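Uncharacterized protein (Bacillus cereus, PDB 5F2H) is of unknown function but belongs to the alpha/beta hydrolase superfamily and probably acts as a hydrolase. Local coordinates at residues Pro148-Val153 with His294-Asp299; Gln156-Ala161 with Glu306-Ile311; Asp265-Thr270 with Phe286-Asn291. One frame throughout, in Å; residues are numbered along the deposited sequence.

Contact 1. Residues Pro148-Val153 with His294-Asp299; sequences PYWKSV and HDYPED
D295 OD1 is tied to Y149 through water 1. The water donates to D295 OD1 at 3.0 Å and lies 2.8 Å from Y149 OH, at the edge of the Y149 ring and in its plane. D295 OD1 also accepts the backbone N-H of Y296, which comes from above the carboxylate plane. The carboxylate is at about a right angle to the Y149 ring; the two bonds probably help fix it.

The two tyrosines form an offset stack. Their centroids are 3.7 Å apart and their planes are only 8° from parallel. Y149 CD1 lies over the rim of the Y296 ring, near Y296 CD1. Y149 CB sits over the same ring in a CH-pi contact, 3.7 Å from the centroid. Y149 chi1 is -60°, which places the ring anti to the carbonyl carbon and turns it onto its partner.

W150 comes to the edge of Y296. W150 NE1 donates to Y296 OH at 3.0 Å, and the bond is fairly straight at 161°. The hydroxyl stays near the indole plane. W150 CZ2 packs 3.8 Å from Y296 CE2. The phenol is thus fixed at its oxygen and covered by Y149.

F207 stacks on Y296, and F300 meets both Y296 and W150 edge-to-face. I11 of the second subunit packs on Y149 and Y296. H294 is hydrogen-bonded through NE2 to S208 OG, in a GxSxG pattern. The aromatic cluster therefore adjoins what is probably the nucleophile elbow and histidine loop of an alpha/beta hydrolase fold.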
loop_
_atom_site.group_PDB
_atom_site.type_symbol
_atom_site.label_atom_id
_atom_site.label_comp_id
_atom_site.label_asym_id
_atom_site.label_seq_id
_atom_site.Cartn_x
_atom_site.Cartn_y
_atom_site.Cartn_z
ATOM N N PRO B 148 12.129 -7.178 -18.372
ATOM C CA PRO B 148 11.586 -6.011 -19.076
ATOM C C PRO B 148 10.083 -6.009 -19.349
ATOM O O PRO B 148 9.480 -4.929 -19.364
ATOM C CB PRO B 148 12.344 -6.011 -20.404
ATOM C CG PRO B 148 13.609 -6.725 -20.136
ATOM C CD PRO B 148 13.288 -7.747 -19.079
ATOM N N TYR B 149 9.482 -7.186 -19.546
ATOM C CA TYR B 149 8.058 -7.250 -19.848
ATOM C C TYR B 149 7.160 -7.195 -18.626
ATOM O O TYR B 149 5.955 -6.964 -18.764
ATOM C CB TYR B 149 7.736 -8.515 -20.644
ATOM C CG TYR B 149 8.448 -8.638 -21.972
ATOM C CD1 TYR B 149 7.882 -8.142 -23.126
ATOM C CD2 TYR B 149 9.660 -9.315 -22.080
ATOM C CE1 TYR B 149 8.537 -8.273 -24.346
ATOM C CE2 TYR B 149 10.299 -9.476 -23.292
ATOM C CZ TYR B 149 9.748 -8.943 -24.420
ATOM O OH TYR B 149 10.409 -9.062 -25.639
ATOM N N TRP B 150 7.719 -7.375 -17.430
ATOM C CA TRP B 150 6.888 -7.385 -16.216
ATOM C C TRP B 150 7.314 -6.353 -15.208
ATOM O O TRP B 150 6.784 -6.308 -14.113
ATOM C CB TRP B 150 6.963 -8.789 -15.590
ATOM C CG TRP B 150 6.576 -9.842 -16.562
ATOM C CD1 TRP B 150 7.378 -10.441 -17.480
ATOM C CD2 TRP B 150 5.283 -10.393 -16.749
ATOM N NE1 TRP B 150 6.666 -11.341 -18.222
ATOM C CE2 TRP B 150 5.379 -11.359 -17.766
ATOM C CE3 TRP B 150 4.051 -10.188 -16.134
ATOM C CZ2 TRP B 150 4.284 -12.092 -18.204
ATOM C CZ3 TRP B 150 2.972 -10.938 -16.544
ATOM C CH2 TRP B 150 3.090 -11.866 -17.579
ATOM N N LYS B 151 8.274 -5.527 -15.586
ATOM C CA LYS B 151 8.810 -4.475 -14.714
ATOM C C LYS B 151 7.743 -3.465 -14.280
ATOM O O LYS B 151 7.776 -2.982 -13.142
ATOM C CB LYS B 151 9.922 -3.730 -15.458
ATOM C CG LYS B 151 10.717 -2.740 -14.626
ATOM C CD LYS B 151 11.682 -1.904 -15.472
ATOM C CE LYS B 151 12.601 -2.753 -16.343
ATOM N NZ LYS B 151 13.377 -3.777 -15.592
ATOM N N SER B 152 6.785 -3.183 -15.165
ATOM C CA SER B 152 5.718 -2.213 -14.888
ATOM C C SER B 152 4.696 -2.570 -13.798
ATOM O O SER B 152 3.702 -1.859 -13.642
ATOM C CB SER B 152 4.985 -1.860 -16.181
ATOM O OG SER B 152 4.380 -2.997 -16.750
ATOM N N VAL B 153 4.900 -3.666 -13.073
ATOM C CA VAL B 153 3.974 -4.039 -11.995
ATOM C C VAL B 153 4.286 -3.252 -10.728
ATOM O O VAL B 153 3.496 -3.241 -9.792
ATOM C CB VAL B 153 4.020 -5.544 -11.637
ATOM C CG1 VAL B 153 3.572 -6.384 -12.820
ATOM C CG2 VAL B 153 5.404 -5.965 -11.147
ATOM N N HIS B 294 4.354 -15.246 -31.550
ATOM C CA HIS B 294 4.728 -15.723 -30.216
ATOM C C HIS B 294 5.704 -14.746 -29.575
ATOM O O HIS B 294 6.935 -14.954 -29.513
ATOM C CB HIS B 294 5.283 -17.125 -30.317
ATOM C CG HIS B 294 5.520 -17.790 -28.997
ATOM N ND1 HIS B 294 6.780 -18.041 -28.503
ATOM C CD2 HIS B 294 4.654 -18.266 -28.072
ATOM C CE1 HIS B 294 6.683 -18.670 -27.347
ATOM N NE2 HIS B 294 5.403 -18.826 -27.067
ATOM N N ASP B 295 5.103 -13.682 -29.058
ATOM C CA ASP B 295 5.818 -12.604 -28.450
ATOM C C ASP B 295 4.801 -11.793 -27.680
ATOM O O ASP B 295 3.622 -11.990 -27.855
ATOM C CB ASP B 295 6.384 -11.754 -29.591
ATOM C CG ASP B 295 7.103 -10.540 -29.109
ATOM O OD1 ASP B 295 7.535 -10.535 -27.939
ATOM O OD2 ASP B 295 7.227 -9.592 -29.917
ATOM N N TYR B 296 5.254 -10.873 -26.842
ATOM C CA TYR B 296 4.347 -10.026 -26.089
ATOM C C TYR B 296 3.910 -8.864 -26.976
ATOM O O TYR B 296 4.656 -8.439 -27.876
ATOM C CB TYR B 296 5.049 -9.411 -24.903
ATOM C CG TYR B 296 5.623 -10.350 -23.884
ATOM C CD1 TYR B 296 6.792 -11.030 -24.125
ATOM C CD2 TYR B 296 5.112 -10.382 -22.604
ATOM C CE1 TYR B 296 7.391 -11.785 -23.136
ATOM C CE2 TYR B 296 5.694 -11.140 -21.611
ATOM C CZ TYR B 296 6.837 -11.825 -21.881
ATOM O OH TYR B 296 7.408 -12.583 -20.893
ATOM N N PRO B 297 2.689 -8.342 -26.752
ATOM C CA PRO B 297 2.223 -7.191 -27.554
ATOM C C PRO B 297 3.090 -5.997 -27.225
ATOM O O PRO B 297 3.617 -5.902 -26.112
ATOM C CB PRO B 297 0.794 -6.971 -27.077
ATOM C CG PRO B 297 0.716 -7.653 -25.752
ATOM C CD PRO B 297 1.695 -8.778 -25.766
ATOM N N GLU B 298 3.221 -5.062 -28.152
ATOM C CA GLU B 298 4.093 -3.911 -27.900
ATOM C C GLU B 298 3.566 -2.958 -26.802
ATOM O O GLU B 298 4.347 -2.255 -26.162
ATOM C CB GLU B 298 4.496 -3.262 -29.226
ATOM C CG GLU B 298 5.674 -2.304 -29.121
ATOM C CD GLU B 298 6.355 -2.077 -30.463
ATOM O OE1 GLU B 298 6.275 -2.981 -31.322
ATOM O OE2 GLU B 298 7.041 -1.045 -30.636
ATOM N N ASP B 299 2.260 -3.005 -26.540
ATOM C CA ASP B 299 1.638 -2.207 -25.478
ATOM C C ASP B 299 1.231 -3.178 -24.344
ATOM O O ASP B 299 0.161 -3.050 -23.734
ATOM C CB ASP B 299 0.412 -1.436 -25.980
ATOM C CG ASP B 299 -0.742 -2.340 -26.392
ATOM O OD1 ASP B 299 -0.591 -3.584 -26.399
ATOM O OD2 ASP B 299 -1.823 -1.788 -26.691
HETATM O O HOH W 1 9.052 -8.005 -27.824
#

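Contact 2. Residues Gln156-Ala161 with Glu306-Ile311; sequences QDYTLA and EAIKYI
I308 puts two methyl groups against Y158 and Q156. I308 CG2 is 3.6 Å from Y158 CE1 and 4.0 Å from Y158 OH. It comes to the ring obliquely. I308 CD1 lies off the ring plane, beside the rim, 4.0 Å from Y158 CE1. The same methyl touches Q156, 4.0 Å from Q156 CG and 4.1 Å from Q156 CB. The Y158 and I308 side chains run alongside each other, pointing opposite ways.

The I308 torsions explain this. CG1 is anti to the carbonyl carbon (chi1 -65°) and the chain then runs on extended to CD1, while CG2 is anti to the backbone N. Q156 bends at chi2, and Q156 CB lies in the plane of the Y158 ring at its edge.

In the next shell, Y158 OH is hydrogen-bonded to S201 OG, which anchors the far end of the phenol. Y158 and I308 both pack on I203 of the central strand 202-207, and I311 joins them there. Backbone bonds from T159 to K131 and F133 fix strand 158-164 in the sheet. L160 and A161 pair with an antiparallel strand of the second subunit, which extends the sheet.

Between these segments, carbon atoms of I308, Y158 and Q156 make the contact; E306 and Y310 have polar and cation-pi partners on strand 254-260. The S201 bond satisfies the phenol oxygen beside the I308 methyl, consistent with a mainly apolar contact.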
loop_
_atom_site.group_PDB
_atom_site.type_symbol
_atom_site.label_atom_id
_atom_site.label_comp_id
_atom_site.label_asym_id
_atom_site.label_seq_id
_atom_site.Cartn_x
_atom_site.Cartn_y
_atom_site.Cartn_z
ATOM N N GLN B 156 1.975 -0.532 -9.686
ATOM C CA GLN B 156 0.733 -0.924 -9.025
ATOM C C GLN B 156 1.020 -1.423 -7.616
ATOM O O GLN B 156 0.250 -2.181 -7.031
ATOM C CB GLN B 156 0.016 -1.979 -9.849
ATOM C CG GLN B 156 -0.181 -1.566 -11.301
ATOM C CD GLN B 156 -0.973 -0.279 -11.476
ATOM O OE1 GLN B 156 -1.656 0.174 -10.560
ATOM N NE2 GLN B 156 -0.912 0.296 -12.680
ATOM N N ASP B 157 2.154 -0.971 -7.093
ATOM C CA ASP B 157 2.615 -1.280 -5.749
ATOM C C ASP B 157 2.910 -2.757 -5.518
ATOM O O ASP B 157 2.730 -3.244 -4.410
ATOM C CB ASP B 157 1.559 -0.805 -4.737
ATOM C CG ASP B 157 2.090 -0.719 -3.313
ATOM O OD1 ASP B 157 3.299 -0.954 -3.098
ATOM O OD2 ASP B 157 1.295 -0.383 -2.404
ATOM N N TYR B 158 3.365 -3.466 -6.548
ATOM C CA TYR B 158 3.680 -4.894 -6.419
ATOM C C TYR B 158 5.149 -5.225 -6.401
ATOM O O TYR B 158 5.886 -4.793 -7.267
ATOM C CB TYR B 158 3.075 -5.726 -7.566
ATOM C CG TYR B 158 1.611 -6.052 -7.447
ATOM C CD1 TYR B 158 0.641 -5.190 -7.925
ATOM C CD2 TYR B 158 1.201 -7.278 -6.902
ATOM C CE1 TYR B 158 -0.701 -5.511 -7.829
ATOM C CE2 TYR B 158 -0.135 -7.605 -6.790
ATOM C CZ TYR B 158 -1.080 -6.721 -7.260
ATOM O OH TYR B 158 -2.412 -7.022 -7.152
ATOM N N THR B 159 5.553 -6.040 -5.434
ATOM C CA THR B 159 6.935 -6.505 -5.324
ATOM C C THR B 159 7.029 -7.568 -6.404
ATOM O O THR B 159 6.183 -8.458 -6.470
ATOM C CB THR B 159 7.202 -7.126 -3.946
ATOM O OG1 THR B 159 7.054 -6.115 -2.939
ATOM C CG2 THR B 159 8.602 -7.731 -3.877
ATOM N N LEU B 160 8.038 -7.500 -7.249
ATOM C CA LEU B 160 8.170 -8.458 -8.351
ATOM C C LEU B 160 9.203 -9.521 -8.100
ATOM O O LEU B 160 10.376 -9.229 -7.925
ATOM C CB LEU B 160 8.511 -7.707 -9.643
ATOM C CG LEU B 160 8.795 -8.454 -10.944
ATOM C CD1 LEU B 160 7.668 -9.380 -11.344
ATOM C CD2 LEU B 160 9.097 -7.451 -12.055
ATOM N N ALA B 161 8.757 -10.764 -8.130
ATOM C CA ALA B 161 9.628 -11.889 -7.927
ATOM C C ALA B 161 9.779 -12.557 -9.274
ATOM O O ALA B 161 8.788 -12.834 -9.941
ATOM C CB ALA B 161 9.001 -12.852 -6.952
ATOM N N GLU B 306 -4.612 -2.962 -16.947
ATOM C CA GLU B 306 -5.994 -3.478 -16.943
ATOM C C GLU B 306 -6.116 -4.761 -16.137
ATOM O O GLU B 306 -6.990 -4.903 -15.303
ATOM C CB GLU B 306 -6.501 -3.861 -18.336
ATOM C CG GLU B 306 -6.924 -2.772 -19.297
ATOM C CD GLU B 306 -7.586 -3.378 -20.539
ATOM O OE1 GLU B 306 -8.162 -2.629 -21.363
ATOM O OE2 GLU B 306 -7.586 -4.628 -20.667
ATOM N N ALA B 307 -5.260 -5.718 -16.462
ATOM C CA ALA B 307 -5.251 -7.015 -15.803
ATOM C C ALA B 307 -5.277 -6.875 -14.294
ATOM O O ALA B 307 -6.120 -7.444 -13.622
ATOM C CB ALA B 307 -4.037 -7.805 -16.244
ATOM N N ILE B 308 -4.356 -6.094 -13.760
ATOM C CA ILE B 308 -4.300 -5.902 -12.327
ATOM C C ILE B 308 -5.558 -5.199 -11.823
ATOM O O ILE B 308 -6.099 -5.574 -10.779
ATOM C CB ILE B 308 -3.012 -5.175 -11.921
ATOM C CG1 ILE B 308 -1.817 -6.078 -12.244
ATOM C CG2 ILE B 308 -3.024 -4.844 -10.433
ATOM C CD1 ILE B 308 -0.476 -5.517 -11.833
ATOM N N LYS B 309 -6.018 -4.184 -12.553
ATOM C CA LYS B 309 -7.238 -3.464 -12.167
ATOM C C LYS B 309 -8.328 -4.486 -12.026
ATOM O O LYS B 309 -8.934 -4.621 -10.976
ATOM C CB LYS B 309 -7.650 -2.409 -13.199
ATOM C CG LYS B 309 -6.807 -1.140 -13.212
ATOM C CD LYS B 309 -7.113 -0.273 -14.426
ATOM C CE LYS B 309 -8.582 0.107 -14.568
ATOM N NZ LYS B 309 -8.791 0.884 -15.821
ATOM N N TYR B 310 -8.514 -5.243 -13.093
ATOM C CA TYR B 310 -9.503 -6.304 -13.150
ATOM C C TYR B 310 -9.376 -7.283 -11.997
ATOM O O TYR B 310 -10.304 -7.427 -11.210
ATOM C CB TYR B 310 -9.354 -7.047 -14.477
ATOM C CG TYR B 310 -10.214 -8.272 -14.630
ATOM C CD1 TYR B 310 -11.554 -8.171 -14.991
ATOM C CD2 TYR B 310 -9.664 -9.541 -14.494
ATOM C CE1 TYR B 310 -12.335 -9.302 -15.161
ATOM C CE2 TYR B 310 -10.433 -10.679 -14.664
ATOM C CZ TYR B 310 -11.767 -10.559 -14.995
ATOM O OH TYR B 310 -12.527 -11.699 -15.160
ATOM N N ILE B 311 -8.202 -7.903 -11.880
ATOM C CA ILE B 311 -7.929 -8.909 -10.845
ATOM C C ILE B 311 -8.250 -8.522 -9.423
ATOM O O ILE B 311 -9.052 -9.178 -8.763
ATOM C CB ILE B 311 -6.474 -9.441 -10.909
ATOM C CG1 ILE B 311 -6.305 -10.275 -12.178
ATOM C CG2 ILE B 311 -6.147 -10.316 -9.696
ATOM C CD1 ILE B 311 -4.919 -10.835 -12.373
#

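Contact 3. Residues Asp265-Thr270 with Phe286-Asn291; sequences DCFECT and FKVVPN
F267 stands on the first turn of helix 267-279 and reaches V288 and F286 with the end of its ring. Its CB bond is aimed neither straight at the strand nor away from it. The ring turns toward the strand because CG is anti to the backbone N, with chi1 at -163°. The contacts across to the strand begin at CE1. F267 CE1 is 3.7 Å from both V288 CG1 and V288 CG2. The same atom is 3.8 Å from F286 CZ. One ring carbon thus touches both residues. At the tip, F267 CZ comes 3.6 Å from V288 CG2 and 3.7 Å from V288 CG1. V288 CG2 sits at the edge of the F267 ring, in its plane. The two side chains meet at about a right angle, with the ring rim against both branches of the valine.

F286 receives F267 at its own edge, since F267 CE1 lies near the plane of the F286 ring. The F286 CZ corner approaches the F267 ring obliquely. One ring position back, F286 CE1 meets the methyl of T270, with T270 CG2 at 3.7 Å. That methyl is anti to the T270 backbone N and faces the strand. T270 lies one turn after C266, the N-cap residue, and its backbone N bonds to C266 O.

Beneath these residues, F267 and T270 also pack on C259, and T270 and F286 on V257, both of strand 254-260. K287 and V289 pair with that neighbouring strand through backbone bonds. D263 OD1 accepts C266 N just before the helix. Helix 267-279 is therefore laid over strand 254-260 and strand 284-289, outermost within this chain, as in the beta-alpha-beta units of an alpha/beta hydrolase sheet.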
loop_
_atom_site.group_PDB
_atom_site.type_symbol
_atom_site.label_atom_id
_atom_site.label_comp_id
_atom_site.label_asym_id
_atom_site.label_seq_id
_atom_site.Cartn_x
_atom_site.Cartn_y
_atom_site.Cartn_z
ATOM N N ASP B 265 2.228 -21.910 -32.220
ATOM C CA ASP B 265 2.348 -22.893 -31.150
ATOM C C ASP B 265 1.365 -22.744 -30.009
ATOM O O ASP B 265 0.967 -23.745 -29.434
ATOM C CB ASP B 265 3.757 -22.870 -30.525
ATOM C CG ASP B 265 4.839 -23.376 -31.462
ATOM O OD1 ASP B 265 4.520 -23.806 -32.593
ATOM O OD2 ASP B 265 6.018 -23.376 -31.045
ATOM N N CYS B 266 0.936 -21.526 -29.697
ATOM C CA CYS B 266 0.063 -21.336 -28.543
ATOM C C CYS B 266 -1.326 -20.754 -28.697
ATOM O O CYS B 266 -1.964 -20.471 -27.683
ATOM C CB CYS B 266 0.813 -20.479 -27.522
ATOM S SG CYS B 266 2.355 -21.227 -26.993
ATOM N N PHE B 267 -1.822 -20.539 -29.904
ATOM C CA PHE B 267 -3.160 -19.982 -29.989
ATOM C C PHE B 267 -4.167 -21.122 -29.797
ATOM O O PHE B 267 -5.264 -20.903 -29.292
ATOM C CB PHE B 267 -3.384 -19.181 -31.262
ATOM C CG PHE B 267 -4.583 -18.280 -31.180
ATOM C CD1 PHE B 267 -4.535 -17.151 -30.374
ATOM C CD2 PHE B 267 -5.731 -18.531 -31.899
ATOM C CE1 PHE B 267 -5.627 -16.316 -30.243
ATOM C CE2 PHE B 267 -6.823 -17.692 -31.789
ATOM C CZ PHE B 267 -6.770 -16.580 -30.962
ATOM N N GLU B 268 -3.766 -22.337 -30.179
ATOM C CA GLU B 268 -4.579 -23.544 -30.013
ATOM C C GLU B 268 -4.921 -23.893 -28.563
ATOM O O GLU B 268 -6.074 -23.814 -28.144
ATOM C CB GLU B 268 -3.807 -24.789 -30.506
ATOM C CG GLU B 268 -3.556 -24.956 -32.004
ATOM C CD GLU B 268 -4.764 -25.418 -32.790
ATOM O OE1 GLU B 268 -4.644 -25.524 -34.025
ATOM O OE2 GLU B 268 -5.813 -25.714 -32.186
ATOM N N CYS B 269 -3.894 -24.251 -27.797
ATOM C CA CYS B 269 -4.021 -24.530 -26.372
ATOM C C CYS B 269 -4.565 -23.352 -25.564
ATOM O O CYS B 269 -5.283 -23.538 -24.590
ATOM C CB CYS B 269 -2.659 -24.941 -25.821
ATOM S SG CYS B 269 -1.368 -23.701 -26.103
ATOM N N THR B 270 -4.228 -22.135 -25.957
ATOM C CA THR B 270 -4.716 -20.979 -25.222
ATOM C C THR B 270 -6.214 -20.837 -25.418
ATOM O O THR B 270 -6.929 -20.470 -24.491
ATOM C CB THR B 270 -4.020 -19.668 -25.630
ATOM O OG1 THR B 270 -2.609 -19.790 -25.425
ATOM C CG2 THR B 270 -4.559 -18.502 -24.808
ATOM N N PHE B 286 -10.256 -13.017 -21.900
ATOM C CA PHE B 286 -9.304 -13.394 -22.940
ATOM C C PHE B 286 -9.195 -12.310 -23.973
ATOM O O PHE B 286 -10.202 -11.760 -24.418
ATOM C CB PHE B 286 -9.717 -14.715 -23.573
ATOM C CG PHE B 286 -8.892 -15.120 -24.752
ATOM C CD1 PHE B 286 -7.505 -15.168 -24.666
ATOM C CD2 PHE B 286 -9.504 -15.658 -25.875
ATOM C CE1 PHE B 286 -6.742 -15.603 -25.737
ATOM C CE2 PHE B 286 -8.752 -16.120 -26.941
ATOM C CZ PHE B 286 -7.366 -16.089 -26.874
ATOM N N LYS B 287 -7.963 -12.008 -24.358
ATOM C CA LYS B 287 -7.743 -10.970 -25.320
ATOM C C LYS B 287 -6.808 -11.428 -26.413
ATOM O O LYS B 287 -5.662 -11.784 -26.173
ATOM C CB LYS B 287 -7.227 -9.721 -24.611
ATOM C CG LYS B 287 -7.161 -8.513 -25.525
ATOM C CD LYS B 287 -6.951 -7.227 -24.747
ATOM C CE LYS B 287 -6.953 -6.023 -25.676
ATOM N NZ LYS B 287 -8.202 -5.916 -26.479
ATOM N N VAL B 288 -7.327 -11.438 -27.625
ATOM C CA VAL B 288 -6.553 -11.834 -28.779
ATOM C C VAL B 288 -5.992 -10.566 -29.404
ATOM O O VAL B 288 -6.735 -9.611 -29.651
ATOM C CB VAL B 288 -7.440 -12.534 -29.815
ATOM C CG1 VAL B 288 -6.640 -12.885 -31.062
ATOM C CG2 VAL B 288 -8.070 -13.774 -29.198
ATOM N N VAL B 289 -4.689 -10.528 -29.636
ATOM C CA VAL B 289 -4.100 -9.354 -30.239
ATOM C C VAL B 289 -3.861 -9.700 -31.691
ATOM O O VAL B 289 -3.185 -10.675 -32.001
ATOM C CB VAL B 289 -2.803 -8.917 -29.539
ATOM C CG1 VAL B 289 -2.229 -7.663 -30.195
ATOM C CG2 VAL B 289 -3.078 -8.651 -28.066
ATOM N N PRO B 290 -4.441 -8.908 -32.594
ATOM C CA PRO B 290 -4.266 -9.190 -34.008
ATOM C C PRO B 290 -2.821 -9.069 -34.509
ATOM O O PRO B 290 -2.020 -8.311 -33.947
ATOM C CB PRO B 290 -5.171 -8.156 -34.689
ATOM C CG PRO B 290 -5.384 -7.080 -33.680
ATOM C CD PRO B 290 -5.326 -7.752 -32.354
ATOM N N ASN B 291 -2.496 -9.868 -35.527
ATOM C CA ASN B 291 -1.184 -9.874 -36.166
ATOM C C ASN B 291 -0.004 -10.314 -35.313
ATOM O O ASN B 291 1.062 -10.594 -35.852
ATOM C CB ASN B 291 -0.889 -8.468 -36.708
ATOM C CG ASN B 291 -1.981 -7.955 -37.633
ATOM O OD1 ASN B 291 -2.752 -8.729 -38.216
ATOM N ND2 ASN B 291 -2.040 -6.637 -37.789
#

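In the fold
Helix 143-150 ends in the first segment of contact 1, and a short turn leads to strand 158-164 and the first segment of contact 2. V153 O probably accepts a hydrogen bond from Y158 N. The chain then builds strands 202-207, 227-231 and 254-260. Contact 3 closes a short loop between helix 267-279 and strand 284-289, within the spans of both longer closures. H294-D299 next closes contact 1, and helix 300-313 closes contact 2, so these two cross. Contact 1 joins the early helix to the late loop. Contacts 2 and 3 reach the two strands that are outermost within this chain in the same parallel sheet.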